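Local coordinates for pectinesterase inhibitor (Actinidia chinensis, PDB 1XG2), which inhibits pectin methylesterase by forming a protein-protein complex with it and may take part in regulating fruit ripening, at residues 54-59 against 127-132; 66-71 against 121-126; 87-92 against 99-104; 104-109 against 142-147. All coordinates share one frame; numbering follows the deposited sequence.

Contact 1 of 4, residues 54-59 against 127-132; sequences KIIASL and TQLHQA
I56 and L129 mark the closest backbone approach of two antiparallel helical segments, 54-59 and 127-132, whose axes come within 10.6 Å at an angle of 160°. This is a generous spacing, and long side chains fill it. I55 and Q128 reach for each other from opposite helices. With CG anti to its backbone N (chi1 -172°) and the chain extended beyond, Q128 carries its amide across to I55, where CG2 of I55 lies 3.7 Å from CD of Q128. The CD1 methyl of I55 reaches the OE1 end of the same amide, 3.9 Å away, so the isoleucine packs along the amide of the exposed Q128. Replacing I55 with an alanine would probably open a gap beside the Q128 amide, with only L59 left near it across the contact and the amide freer to swing. Deeper in, CG1 of I56 meets CD1 of L129 at 3.7 Å. L59 bridges the two layers, its CD1 4.2 Å from CB of L129 and its CD2 near the Q128 amide. I56 also packs on C75 and Y79, and L129 on F119. Apolar side chains inside and an exposed glutamine beside them form the seam between the first and last long helices of the antiparallel four-helix bundle.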
# COMPACT_ATOMS: atom_id res chain seq x y z
N LYS B 54 19.28 12.22 -7.51
CA LYS B 54 20.20 13.37 -7.53
C LYS B 54 19.51 14.64 -8.00
O LYS B 54 19.80 15.72 -7.50
CB LYS B 54 21.41 13.07 -8.40
CG LYS B 54 22.20 11.88 -7.92
CD LYS B 54 23.37 11.59 -8.84
CE LYS B 54 24.29 10.58 -8.20
NZ LYS B 54 24.92 9.72 -9.23
N ILE B 55 18.61 14.51 -8.97
CA ILE B 55 17.80 15.62 -9.45
C ILE B 55 16.96 16.20 -8.31
O ILE B 55 16.88 17.41 -8.14
CB ILE B 55 16.90 15.20 -10.62
CG1 ILE B 55 17.77 14.98 -11.86
CG2 ILE B 55 15.80 16.25 -10.86
CD1 ILE B 55 17.04 14.31 -13.02
N ILE B 56 16.35 15.32 -7.52
CA ILE B 56 15.53 15.78 -6.39
C ILE B 56 16.40 16.48 -5.35
O ILE B 56 16.02 17.52 -4.84
CB ILE B 56 14.75 14.59 -5.76
CG1 ILE B 56 13.73 14.05 -6.77
CG2 ILE B 56 14.02 15.04 -4.53
CD1 ILE B 56 13.32 12.59 -6.49
N ALA B 57 17.55 15.91 -5.04
CA ALA B 57 18.46 16.53 -4.08
C ALA B 57 18.82 17.95 -4.56
O ALA B 57 18.83 18.91 -3.77
CB ALA B 57 19.68 15.68 -3.91
N SER B 58 19.04 18.09 -5.86
CA SER B 58 19.42 19.38 -6.45
C SER B 58 18.27 20.39 -6.37
O SER B 58 18.50 21.55 -6.02
CB SER B 58 19.93 19.18 -7.89
OG SER B 58 20.43 20.37 -8.47
N LEU B 59 17.04 19.95 -6.64
CA LEU B 59 15.86 20.81 -6.52
C LEU B 59 15.60 21.29 -5.09
O LEU B 59 15.23 22.44 -4.87
CB LEU B 59 14.62 20.08 -7.05
CG LEU B 59 14.62 19.82 -8.56
CD1 LEU B 59 13.54 18.83 -8.97
CD2 LEU B 59 14.44 21.13 -9.32
N THR B 127 8.76 20.55 -14.25
CA THR B 127 8.69 19.72 -15.44
C THR B 127 9.74 18.62 -15.46
O THR B 127 9.43 17.49 -15.81
CB THR B 127 8.81 20.58 -16.70
OG1 THR B 127 7.70 21.48 -16.75
CG2 THR B 127 8.65 19.73 -17.95
N GLN B 128 10.97 18.97 -15.08
CA GLN B 128 12.09 18.01 -15.03
C GLN B 128 11.74 16.77 -14.19
O GLN B 128 12.08 15.64 -14.55
CB GLN B 128 13.33 18.68 -14.43
CG GLN B 128 14.58 17.82 -14.51
CD GLN B 128 15.84 18.43 -13.91
OE1 GLN B 128 16.94 18.02 -14.27
NE2 GLN B 128 15.70 19.38 -12.98
N LEU B 129 11.12 17.01 -13.05
CA LEU B 129 10.77 15.92 -12.14
C LEU B 129 9.55 15.16 -12.66
O LEU B 129 9.49 13.94 -12.57
CB LEU B 129 10.52 16.47 -10.74
CG LEU B 129 10.19 15.47 -9.64
CD1 LEU B 129 11.26 14.40 -9.55
CD2 LEU B 129 10.05 16.22 -8.32
N HIS B 130 8.56 15.88 -13.19
CA HIS B 130 7.41 15.22 -13.80
C HIS B 130 7.89 14.23 -14.87
O HIS B 130 7.47 13.08 -14.89
CB HIS B 130 6.40 16.24 -14.35
CG HIS B 130 5.28 15.63 -15.12
ND1 HIS B 130 4.50 14.62 -14.62
CD2 HIS B 130 4.81 15.89 -16.37
CE1 HIS B 130 3.59 14.28 -15.52
NE2 HIS B 130 3.76 15.03 -16.59
N GLN B 131 8.83 14.65 -15.72
CA GLN B 131 9.31 13.77 -16.78
C GLN B 131 10.08 12.58 -16.24
O GLN B 131 9.95 11.46 -16.75
CB GLN B 131 10.15 14.55 -17.81
CG GLN B 131 9.33 15.50 -18.68
CD GLN B 131 8.31 14.78 -19.56
OE1 GLN B 131 8.68 13.93 -20.37
NE2 GLN B 131 7.04 15.12 -19.39
N ALA B 132 10.87 12.82 -15.19
CA ALA B 132 11.68 11.77 -14.57
C ALA B 132 10.79 10.70 -13.90
O ALA B 132 11.11 9.53 -13.97
CB ALA B 132 12.67 12.38 -13.56

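Contact 2 of 4, residues 66-71 against 121-126; sequences PKLKGR and GPPNIP
R71 reaches out from helix 66-95 to the backbone of the 121-126 loop. Its NH2 donates to O of G121 over 2.9 Å in a nearly straight bond (163°), the acceptor lying in the guanidinium plane although the donor stands above the carbonyl plane. A second bond from NH2, to O of P123, is short at 2.8 Å but bent and weak. CD of P123 rests on one face of the guanidinium, 3.6 Å above its plane, so the proline ring and the carbonyls together fix the group's rotation. Were R71 replaced by an alanine, the G121 carbonyl is likely to lose its donor and P123 CD the guanidinium that lies over it. The loop joins the last two helices of the four-helix bundle, and here it folds against the first turns of the second. A cis peptide before P123 turns the chain, and G121 adopts a positive phi, where a side chain would collide with the P122 ring. L68 CB packs on P123 CG at 3.8 Å, while the extended aliphatic chain of K67 runs past P123 CD to a water bridging its NZ and O of P122. Farther out, E120 O accepts from R71 NH1, F119 touches both L68 and R71, and T78 of the pectinesterase chain packs on R71.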
# COMPACT_ATOMS: atom_id res chain seq x y z
N PRO B 66 8.83 25.82 2.74
CA PRO B 66 8.66 24.57 3.50
C PRO B 66 7.73 23.51 2.87
O PRO B 66 8.03 22.32 2.97
CB PRO B 66 8.08 25.06 4.84
CG PRO B 66 8.64 26.43 4.98
CD PRO B 66 8.55 27.00 3.58
N LYS B 67 6.64 23.93 2.24
CA LYS B 67 5.70 22.98 1.64
C LYS B 67 6.35 22.27 0.46
O LYS B 67 6.25 21.05 0.32
CB LYS B 67 4.41 23.67 1.21
CG LYS B 67 3.26 22.71 0.88
CD LYS B 67 1.97 23.47 0.61
CE LYS B 67 0.91 22.60 -0.05
NZ LYS B 67 -0.48 23.11 0.17
N LEU B 68 7.01 23.05 -0.39
CA LEU B 68 7.71 22.51 -1.54
C LEU B 68 8.80 21.54 -1.11
O LEU B 68 8.95 20.47 -1.68
CB LEU B 68 8.30 23.64 -2.39
CG LEU B 68 9.08 23.22 -3.64
CD1 LEU B 68 8.22 22.43 -4.64
CD2 LEU B 68 9.69 24.46 -4.29
N LYS B 69 9.57 21.94 -0.09
CA LYS B 69 10.65 21.10 0.43
C LYS B 69 10.10 19.78 0.97
O LYS B 69 10.75 18.74 0.83
CB LYS B 69 11.41 21.82 1.53
CG LYS B 69 12.21 23.02 1.02
CD LYS B 69 13.16 23.55 2.07
CE LYS B 69 14.43 22.71 2.14
NZ LYS B 69 14.96 22.64 3.54
N GLY B 70 8.93 19.82 1.59
CA GLY B 70 8.28 18.62 2.09
C GLY B 70 7.86 17.69 0.96
O GLY B 70 7.89 16.47 1.11
N ARG B 71 7.44 18.26 -0.17
CA ARG B 71 7.12 17.48 -1.36
C ARG B 71 8.37 16.81 -1.93
O ARG B 71 8.37 15.60 -2.23
CB ARG B 71 6.40 18.33 -2.40
CG ARG B 71 5.03 18.74 -1.94
CD ARG B 71 4.32 19.72 -2.85
NE ARG B 71 2.93 19.86 -2.42
CZ ARG B 71 1.93 20.21 -3.21
NH1 ARG B 71 0.71 20.26 -2.70
NH2 ARG B 71 2.13 20.53 -4.48
N GLY B 121 -2.02 20.32 -6.63
CA GLY B 121 -2.17 21.74 -6.39
C GLY B 121 -0.80 22.37 -6.27
O GLY B 121 0.20 21.69 -6.38
N PRO B 122 -0.75 23.68 -6.07
CA PRO B 122 0.51 24.38 -5.83
C PRO B 122 1.15 23.98 -4.49
O PRO B 122 0.42 23.62 -3.57
CB PRO B 122 0.10 25.86 -5.80
CG PRO B 122 -1.34 25.83 -5.40
CD PRO B 122 -1.91 24.60 -6.06
N PRO B 123 2.47 24.06 -4.35
CA PRO B 123 3.39 24.47 -5.42
C PRO B 123 3.58 23.35 -6.45
O PRO B 123 3.80 22.20 -6.06
CB PRO B 123 4.70 24.76 -4.68
CG PRO B 123 4.63 23.94 -3.43
CD PRO B 123 3.17 23.77 -3.09
N ASN B 124 3.51 23.71 -7.74
CA ASN B 124 3.49 22.73 -8.82
C ASN B 124 4.83 22.06 -9.04
O ASN B 124 5.88 22.60 -8.75
CB ASN B 124 3.10 23.38 -10.15
CG ASN B 124 1.71 23.95 -10.15
OD1 ASN B 124 1.46 24.96 -10.80
ND2 ASN B 124 0.78 23.30 -9.44
N ILE B 125 4.76 20.85 -9.59
CA ILE B 125 5.95 20.06 -9.81
C ILE B 125 6.78 20.68 -10.92
O ILE B 125 6.22 21.15 -11.91
CB ILE B 125 5.56 18.62 -10.15
CG1 ILE B 125 6.77 17.69 -10.00
CG2 ILE B 125 4.93 18.51 -11.54
CD1 ILE B 125 6.40 16.25 -10.04
N PRO B 126 8.10 20.69 -10.77
CA PRO B 126 8.98 21.05 -11.89
C PRO B 126 8.84 20.05 -13.02
O PRO B 126 8.76 18.84 -12.78
CB PRO B 126 10.37 20.99 -11.27
CG PRO B 126 10.17 21.02 -9.82
CD PRO B 126 8.86 20.38 -9.56
O HOH W 1 -0.16 25.58 -1.38

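Contact 3 of 4, residues 87-92 against 99-104; sequences GQAKQF and NSLNIY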
# COMPACT_ATOMS: atom_id res chain seq x y z
N GLY B 87 16.88 -3.12 -6.60
CA GLY B 87 18.04 -3.91 -6.22
C GLY B 87 17.65 -5.33 -5.86
O GLY B 87 18.31 -6.28 -6.30
N GLN B 88 16.57 -5.48 -5.09
CA GLN B 88 16.09 -6.79 -4.68
C GLN B 88 15.42 -7.53 -5.82
O GLN B 88 15.47 -8.75 -5.88
CB GLN B 88 15.10 -6.65 -3.53
CG GLN B 88 15.77 -6.26 -2.22
CD GLN B 88 15.19 -6.99 -1.04
OE1 GLN B 88 14.64 -6.36 -0.14
NE2 GLN B 88 15.29 -8.34 -1.04
N ALA B 89 14.81 -6.78 -6.74
CA ALA B 89 14.21 -7.36 -7.94
C ALA B 89 15.22 -8.20 -8.72
O ALA B 89 14.87 -9.26 -9.23
CB ALA B 89 13.64 -6.25 -8.83
N LYS B 90 16.47 -7.76 -8.80
CA LYS B 90 17.49 -8.55 -9.51
C LYS B 90 17.65 -9.95 -8.91
O LYS B 90 17.74 -10.95 -9.63
CB LYS B 90 18.84 -7.84 -9.50
CG LYS B 90 18.88 -6.52 -10.27
CD LYS B 90 20.31 -5.99 -10.47
CE LYS B 90 21.16 -6.85 -11.46
NZ LYS B 90 20.65 -6.97 -12.87
N GLN B 91 17.70 -10.02 -7.59
CA GLN B 91 17.92 -11.30 -6.90
C GLN B 91 16.71 -12.21 -7.07
O GLN B 91 16.85 -13.42 -7.24
CB GLN B 91 18.17 -11.08 -5.40
CG GLN B 91 19.43 -10.29 -5.04
CD GLN B 91 19.52 -9.99 -3.52
OE1 GLN B 91 20.42 -10.50 -2.84
NE2 GLN B 91 18.58 -9.18 -3.01
N PHE B 92 15.51 -11.63 -7.03
CA PHE B 92 14.29 -12.40 -7.21
C PHE B 92 14.23 -13.00 -8.63
O PHE B 92 13.83 -14.15 -8.82
CB PHE B 92 13.05 -11.52 -6.95
CG PHE B 92 12.81 -11.20 -5.50
CD1 PHE B 92 12.64 -9.88 -5.09
CD2 PHE B 92 12.72 -12.21 -4.54
CE1 PHE B 92 12.41 -9.57 -3.76
CE2 PHE B 92 12.47 -11.90 -3.20
CZ PHE B 92 12.32 -10.58 -2.81
N ASN B 99 6.87 -13.85 -8.83
CA ASN B 99 5.82 -13.18 -8.05
C ASN B 99 6.44 -12.05 -7.25
O ASN B 99 5.95 -10.93 -7.29
CB ASN B 99 5.06 -14.16 -7.17
CG ASN B 99 4.16 -15.08 -7.96
OD1 ASN B 99 3.54 -14.65 -8.94
ND2 ASN B 99 4.06 -16.35 -7.54
N SER B 100 7.57 -12.31 -6.58
CA SER B 100 8.25 -11.26 -5.84
C SER B 100 8.80 -10.20 -6.78
O SER B 100 8.77 -9.02 -6.46
CB SER B 100 9.37 -11.81 -4.95
OG SER B 100 8.83 -12.64 -3.94
N LEU B 101 9.28 -10.61 -7.94
CA LEU B 101 9.79 -9.65 -8.92
C LEU B 101 8.70 -8.66 -9.28
O LEU B 101 8.95 -7.46 -9.29
CB LEU B 101 10.29 -10.37 -10.16
CG LEU B 101 10.56 -9.52 -11.40
CD1 LEU B 101 11.71 -8.58 -11.13
CD2 LEU B 101 10.88 -10.43 -12.57
N ASN B 102 7.50 -9.15 -9.56
CA ASN B 102 6.40 -8.24 -9.92
C ASN B 102 6.11 -7.24 -8.79
O ASN B 102 6.12 -6.04 -8.99
CB ASN B 102 5.14 -9.01 -10.31
CG ASN B 102 4.07 -8.12 -10.85
OD1 ASN B 102 3.51 -7.26 -10.13
ND2 ASN B 102 3.74 -8.31 -12.10
N ILE B 103 5.93 -7.76 -7.58
CA ILE B 103 5.64 -6.94 -6.41
C ILE B 103 6.69 -5.83 -6.20
O ILE B 103 6.33 -4.67 -5.94
CB ILE B 103 5.56 -7.84 -5.15
CG1 ILE B 103 4.38 -8.82 -5.26
CG2 ILE B 103 5.47 -6.99 -3.88
CD1 ILE B 103 3.03 -8.18 -5.30
N TYR B 104 7.97 -6.17 -6.32
CA TYR B 104 9.02 -5.19 -6.07
C TYR B 104 9.11 -4.17 -7.21
O TYR B 104 9.32 -2.99 -6.95
CB TYR B 104 10.36 -5.84 -5.78
CG TYR B 104 10.46 -6.35 -4.36
CD1 TYR B 104 9.61 -7.36 -3.92
CD2 TYR B 104 11.36 -5.81 -3.44
CE1 TYR B 104 9.68 -7.85 -2.63
CE2 TYR B 104 11.43 -6.31 -2.11
CZ TYR B 104 10.58 -7.34 -1.74
OH TYR B 104 10.59 -7.85 -0.46
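F92 is the principal bump here, its ring fitted against S100 and Y104 of the opposing helix. S100 CB sits over the centre of one phenyl face in a CH-pi contact, 3.4 Å from the centroid. The small serine lets its CB lie directly on the ring. At its edge, the F92 ring points into the face of Y104, with CE1 of F92 3.3 Å above the tyrosine plane near its centre. The rings form an edge-to-face pair with centroids 4.7 Å apart and planes at 55°. F92 owes this position to CG lying anti to its carbonyl carbon (chi1 -73°), which swings the ring toward segment 99-104. Next to the aromatic pair the fit is reversed: A89, little more than a methyl, lets the helices approach to 5.1 Å between the CA atoms of A89 and L101, and CD1 of L101 fills the shallow hollow at 3.8 Å from A89 CB. Q88 CB flanks the tyrosine. S100 OG bonds to D97, and Y104 OH to D118 of the pectinesterase chain. The two antiparallel segments, 8.5 Å apart at their axes, form an alpha-helical hairpin, roofed at A89 and L101 by I42 of helix 34-60, while L101 also packs on V143 of helix 127-149.

Contact 4 of 4, residues 104-109 against 142-147; sequences YASAAF and IVLVIS
The carbonyl O of L144, the leucine at the centre of this contact, accepts the hydroxyl of S147 one turn on, with OG at 2.7 Å from that O. The donor comes in 23° off the carbonyl plane. The same OG receives a weak bond from ND2 of N102, so the serine is held to its own helix and also tied to the neighbouring one, and its polar group is satisfied although buried. The leucine side chain does the work across the interface. With CG anti to the carbonyl carbon (chi1 -69°), it projects toward segment 104-109 and pushes CD2 between A105 and S106, 3.7 Å from A105 CB. That methyl also lies 3.3 Å from OG of S106, a close carbon-to-oxygen touch; the hydroxyl's hydrogen bond is with O of N102. Small residues on one helix thus accept a large one from the other, as suits the interior of a four-helix bundle, where the third and fourth helices run antiparallel here (161°) with axes 9.3 Å apart. Beside the leucine, CG1 of V143 meets A105 CB at 3.7 Å, so the alanine methyl touches both valine and leucine. The short alanine side chain fits the 6.2 Å separation of the CA atoms of A105 and L144. F109 brings its CD1 more loosely to CD1 of L144. Beyond the pair, V143 packs on S41 and I42 of helix 34-60, while on the pectinesterase chain Q191 touches L144 and D188 touches F109.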
# COMPACT_ATOMS: atom_id res chain seq x y z
N TYR B 104 7.97 -6.17 -6.32
CA TYR B 104 9.02 -5.19 -6.07
C TYR B 104 9.11 -4.17 -7.21
O TYR B 104 9.32 -2.99 -6.95
CB TYR B 104 10.36 -5.84 -5.78
CG TYR B 104 10.46 -6.35 -4.36
CD1 TYR B 104 9.61 -7.36 -3.92
CD2 TYR B 104 11.36 -5.81 -3.44
CE1 TYR B 104 9.68 -7.85 -2.63
CE2 TYR B 104 11.43 -6.31 -2.11
CZ TYR B 104 10.58 -7.34 -1.74
OH TYR B 104 10.59 -7.85 -0.46
N ALA B 105 8.94 -4.62 -8.45
CA ALA B 105 8.86 -3.68 -9.57
C ALA B 105 7.62 -2.79 -9.49
O ALA B 105 7.69 -1.61 -9.85
CB ALA B 105 8.93 -4.40 -10.93
N SER B 106 6.51 -3.33 -8.99
CA SER B 106 5.30 -2.55 -8.77
C SER B 106 5.53 -1.47 -7.72
O SER B 106 5.07 -0.34 -7.87
CB SER B 106 4.12 -3.44 -8.35
OG SER B 106 3.68 -4.26 -9.40
N ALA B 107 6.27 -1.82 -6.66
CA ALA B 107 6.57 -0.86 -5.59
C ALA B 107 7.47 0.26 -6.10
O ALA B 107 7.27 1.43 -5.76
CB ALA B 107 7.23 -1.57 -4.39
N ALA B 108 8.45 -0.10 -6.92
CA ALA B 108 9.37 0.88 -7.51
C ALA B 108 8.61 1.86 -8.40
O ALA B 108 8.76 3.06 -8.25
CB ALA B 108 10.44 0.18 -8.32
N PHE B 109 7.80 1.33 -9.30
CA PHE B 109 6.89 2.12 -10.13
C PHE B 109 6.14 3.14 -9.30
O PHE B 109 6.03 4.30 -9.67
CB PHE B 109 5.90 1.16 -10.82
CG PHE B 109 4.90 1.83 -11.72
CD1 PHE B 109 4.99 1.68 -13.09
CD2 PHE B 109 3.85 2.57 -11.19
CE1 PHE B 109 4.06 2.30 -13.92
CE2 PHE B 109 2.92 3.18 -12.02
CZ PHE B 109 3.03 3.04 -13.39
N ILE B 142 8.40 -2.03 -18.19
CA ILE B 142 9.10 -3.05 -18.97
C ILE B 142 9.39 -4.25 -18.07
O ILE B 142 9.18 -5.39 -18.44
CB ILE B 142 10.42 -2.51 -19.60
CG1 ILE B 142 10.17 -1.31 -20.50
CG2 ILE B 142 11.05 -3.58 -20.47
CD1 ILE B 142 11.43 -0.54 -20.85
N VAL B 143 9.85 -3.98 -16.86
CA VAL B 143 10.16 -5.03 -15.92
C VAL B 143 8.91 -5.80 -15.55
O VAL B 143 8.93 -7.02 -15.49
CB VAL B 143 10.81 -4.48 -14.63
CG1 VAL B 143 11.10 -5.62 -13.66
CG2 VAL B 143 12.08 -3.73 -14.97
N LEU B 144 7.81 -5.09 -15.31
CA LEU B 144 6.55 -5.74 -14.95
C LEU B 144 6.07 -6.67 -16.06
O LEU B 144 5.63 -7.78 -15.81
CB LEU B 144 5.48 -4.69 -14.63
CG LEU B 144 5.71 -3.88 -13.35
CD1 LEU B 144 4.78 -2.67 -13.28
CD2 LEU B 144 5.49 -4.77 -12.12
N VAL B 145 6.17 -6.21 -17.31
CA VAL B 145 5.70 -7.01 -18.44
C VAL B 145 6.53 -8.30 -18.54
O VAL B 145 6.00 -9.40 -18.72
CB VAL B 145 5.75 -6.21 -19.75
CG1 VAL B 145 5.59 -7.15 -20.98
CG2 VAL B 145 4.67 -5.17 -19.75
N ILE B 146 7.83 -8.17 -18.38
CA ILE B 146 8.70 -9.32 -18.47
C ILE B 146 8.38 -10.28 -17.31
O ILE B 146 8.30 -11.50 -17.51
CB ILE B 146 10.18 -8.87 -18.48
CG1 ILE B 146 10.51 -8.18 -19.81
CG2 ILE B 146 11.12 -10.04 -18.31
CD1 ILE B 146 11.88 -7.53 -19.83
N SER B 147 8.13 -9.74 -16.11
CA SER B 147 7.80 -10.60 -14.96
C SER B 147 6.52 -11.42 -15.21
O SER B 147 6.39 -12.54 -14.67
CB SER B 147 7.65 -9.78 -13.65
OG SER B 147 6.39 -9.10 -13.59

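Contacts 1 and 2 lie toward one end of the bundle, contact 3 on the opposite side of the chain's centre, and contact 4 nearer the middle. Contacts 1 and 2 have centres 12 Å apart and touch where L59 meets P126 and H130 meets I125. Contacts 3 and 4 lie 8 Å apart, share Y104 and touch through L101 and S147, so the second, third and fourth helices meet there. Contacts 2 and 3 are separated by about 31 Å between centres, yet both use helix 66-95, just as helix 127-149 carries contacts 1 and 4. The pectinesterase chain touches residues of contacts 2, 3 and 4, with more of them in 3 and 4, whereas contact 1 has no partner there.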